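Local coordinates for putative uncharacterized protein (PDB 5IJP) that binds inositol hexakisphosphate through the SPX domain of Vtc4 and probably acts as an inositol polyphosphate sensor in phosphate homeostasis, at residues S9-R13 with E14-H18. Numbering follows the deposited sequence.
Sequences SSIIR and EYQWH
The loop linking helix 3-9 to helix 22-30 of the SPX domain folds back on itself where Tyr15 N donates to Ile12 O, a bond of 3.0 Å between residues three apart. It is bent (137° at the hydrogen) and reaches the oxygen from above its carbonyl plane. Tyr15 then opens a type I beta turn that runs to His18 and is closed by His18 N on Tyr15 O at 2.8 Å, so that two consecutive i to i+3 backbone bonds share Tyr15. The side chains of Ile12 and Tyr15 run side by side in the same direction, with Ile12 CD1 at 3.9 Å from Tyr15 CD2 and Ile12 CB in the ring plane at its edge. Glu14 CG lies over the centre of one face of that ring. The side chain of Gln16 leads away from that of Tyr15, toward Ile11 and Arg13. With CG anti to its backbone N (chi1 -154°) and the chain extended beyond, it crosses Ile11 at about a right angle, Gln16 CG lying 3.9 Å from Ile11 CG2, and carries its amide alongside Arg13, where Gln16 OE1 lies 3.6 Å from Arg13 CD. The amide and guanidinium planes are 40° apart; the nearest nitrogens, Arg13 NH1 and Gln16 NE2, are 3.2 Å apart and, both being donors, form no hydrogen bond as modelled. An alanine in place of Gln16 is likely to leave Ile11 CG2 and the arm of Arg13 without this neighbour. The buried Tyr15 ring joins the loop to the long helices, stacking with Phe133 and touching Leu130 of helix 110-151, while Glu14 OE2 forms a salt bridge with Lys72 NZ of helix 52-97.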
loop_
_atom_site.group_PDB
_atom_site.type_symbol
_atom_site.label_atom_id
_atom_site.label_comp_id
_atom_site.label_asym_id
_atom_site.label_seq_id
_atom_site.Cartn_x
_atom_site.Cartn_y
_atom_site.Cartn_z
ATOM N N SER A 9 0.197 14.484 -4.976
ATOM C CA SER A 9 -1.159 15.023 -4.846
ATOM C C SER A 9 -2.074 14.084 -4.056
ATOM O O SER A 9 -2.952 14.557 -3.333
ATOM C CB SER A 9 -1.758 15.311 -6.219
ATOM O OG SER A 9 -1.795 14.147 -7.030
ATOM N N SER A 10 -1.867 12.759 -4.195
ATOM C CA SER A 10 -2.661 11.730 -3.519
ATOM C C SER A 10 -2.034 11.241 -2.194
ATOM O O SER A 10 -2.144 10.059 -1.853
ATOM C CB SER A 10 -2.955 10.572 -4.471
ATOM O OG SER A 10 -1.762 9.966 -4.940
ATOM N N ILE A 11 -1.405 12.162 -1.435
ATOM C CA ILE A 11 -0.788 11.857 -0.142
ATOM C C ILE A 11 -1.766 12.143 1.002
ATOM O O ILE A 11 -2.311 13.246 1.094
ATOM C CB ILE A 11 0.608 12.546 0.030
ATOM C CG1 ILE A 11 1.704 11.707 -0.664
ATOM C CG2 ILE A 11 0.971 12.793 1.514
ATOM C CD1 ILE A 11 3.083 12.374 -0.837
ATOM N N ILE A 12 -1.995 11.128 1.853
ATOM C CA ILE A 12 -2.848 11.208 3.041
ATOM C C ILE A 12 -1.904 11.422 4.230
ATOM O O ILE A 12 -0.890 10.726 4.332
ATOM C CB ILE A 12 -3.731 9.931 3.215
ATOM C CG1 ILE A 12 -4.482 9.565 1.912
ATOM C CG2 ILE A 12 -4.711 10.083 4.390
ATOM C CD1 ILE A 12 -4.638 8.057 1.663
ATOM N N ARG A 13 -2.234 12.381 5.121
ATOM C CA ARG A 13 -1.447 12.729 6.316
ATOM C C ARG A 13 -1.196 11.534 7.256
ATOM O O ARG A 13 -0.196 11.525 7.977
ATOM C CB ARG A 13 -2.092 13.899 7.077
ATOM C CG ARG A 13 -2.064 15.228 6.325
ATOM C CD ARG A 13 -1.021 16.183 6.873
ATOM N NE ARG A 13 -1.150 17.517 6.284
ATOM C CZ ARG A 13 -0.465 17.946 5.228
ATOM N NH1 ARG A 13 0.414 17.150 4.630
ATOM N NH2 ARG A 13 -0.650 19.174 4.764
ATOM N N GLU A 14 -2.095 10.529 7.222
ATOM C CA GLU A 14 -2.029 9.284 7.993
ATOM C C GLU A 14 -0.827 8.424 7.544
ATOM O O GLU A 14 -0.160 7.820 8.387
ATOM C CB GLU A 14 -3.367 8.518 7.847
ATOM C CG GLU A 14 -3.388 7.067 8.318
ATOM C CD GLU A 14 -3.163 6.828 9.798
ATOM O OE1 GLU A 14 -3.969 7.328 10.616
ATOM O OE2 GLU A 14 -2.202 6.101 10.139
ATOM N N TYR A 15 -0.553 8.390 6.223
ATOM C CA TYR A 15 0.537 7.611 5.621
ATOM C C TYR A 15 1.691 8.494 5.091
ATOM O O TYR A 15 2.650 7.958 4.535
ATOM C CB TYR A 15 -0.006 6.718 4.480
ATOM C CG TYR A 15 -1.254 5.925 4.806
ATOM C CD1 TYR A 15 -1.172 4.651 5.360
ATOM C CD2 TYR A 15 -2.518 6.421 4.498
ATOM C CE1 TYR A 15 -2.318 3.908 5.643
ATOM C CE2 TYR A 15 -3.672 5.690 4.778
ATOM C CZ TYR A 15 -3.567 4.433 5.350
ATOM O OH TYR A 15 -4.703 3.709 5.620
ATOM N N GLN A 16 1.594 9.833 5.280
ATOM C CA GLN A 16 2.501 10.906 4.827
ATOM C C GLN A 16 4.002 10.545 4.728
ATOM O O GLN A 16 4.614 10.822 3.693
ATOM C CB GLN A 16 2.330 12.159 5.707
ATOM C CG GLN A 16 2.698 13.469 4.999
ATOM C CD GLN A 16 2.707 14.690 5.897
ATOM O OE1 GLN A 16 2.217 14.683 7.034
ATOM N NE2 GLN A 16 3.255 15.784 5.389
ATOM N N TRP A 17 4.590 9.964 5.790
ATOM C CA TRP A 17 6.019 9.618 5.839
ATOM C C TRP A 17 6.345 8.177 5.399
ATOM O O TRP A 17 7.481 7.732 5.583
ATOM C CB TRP A 17 6.573 9.870 7.254
ATOM C CG TRP A 17 6.544 11.303 7.691
ATOM C CD1 TRP A 17 5.552 11.927 8.387
ATOM C CD2 TRP A 17 7.579 12.277 7.503
ATOM N NE1 TRP A 17 5.898 13.236 8.633
ATOM C CE2 TRP A 17 7.137 13.479 8.100
ATOM C CE3 TRP A 17 8.839 12.256 6.880
ATOM C CZ2 TRP A 17 7.907 14.649 8.090
ATOM C CZ3 TRP A 17 9.602 13.413 6.872
ATOM C CH2 TRP A 17 9.137 14.592 7.470
ATOM N N HIS A 18 5.371 7.458 4.809
ATOM C CA HIS A 18 5.558 6.058 4.420
ATOM C C HIS A 18 5.341 5.756 2.923
ATOM O O HIS A 18 5.393 4.586 2.531
ATOM C CB HIS A 18 4.682 5.154 5.296
ATOM C CG HIS A 18 4.947 5.323 6.758
ATOM N ND1 HIS A 18 4.278 6.276 7.505
ATOM C CD2 HIS A 18 5.833 4.685 7.556
ATOM C CE1 HIS A 18 4.758 6.172 8.733
ATOM N NE2 HIS A 18 5.698 5.228 8.811
#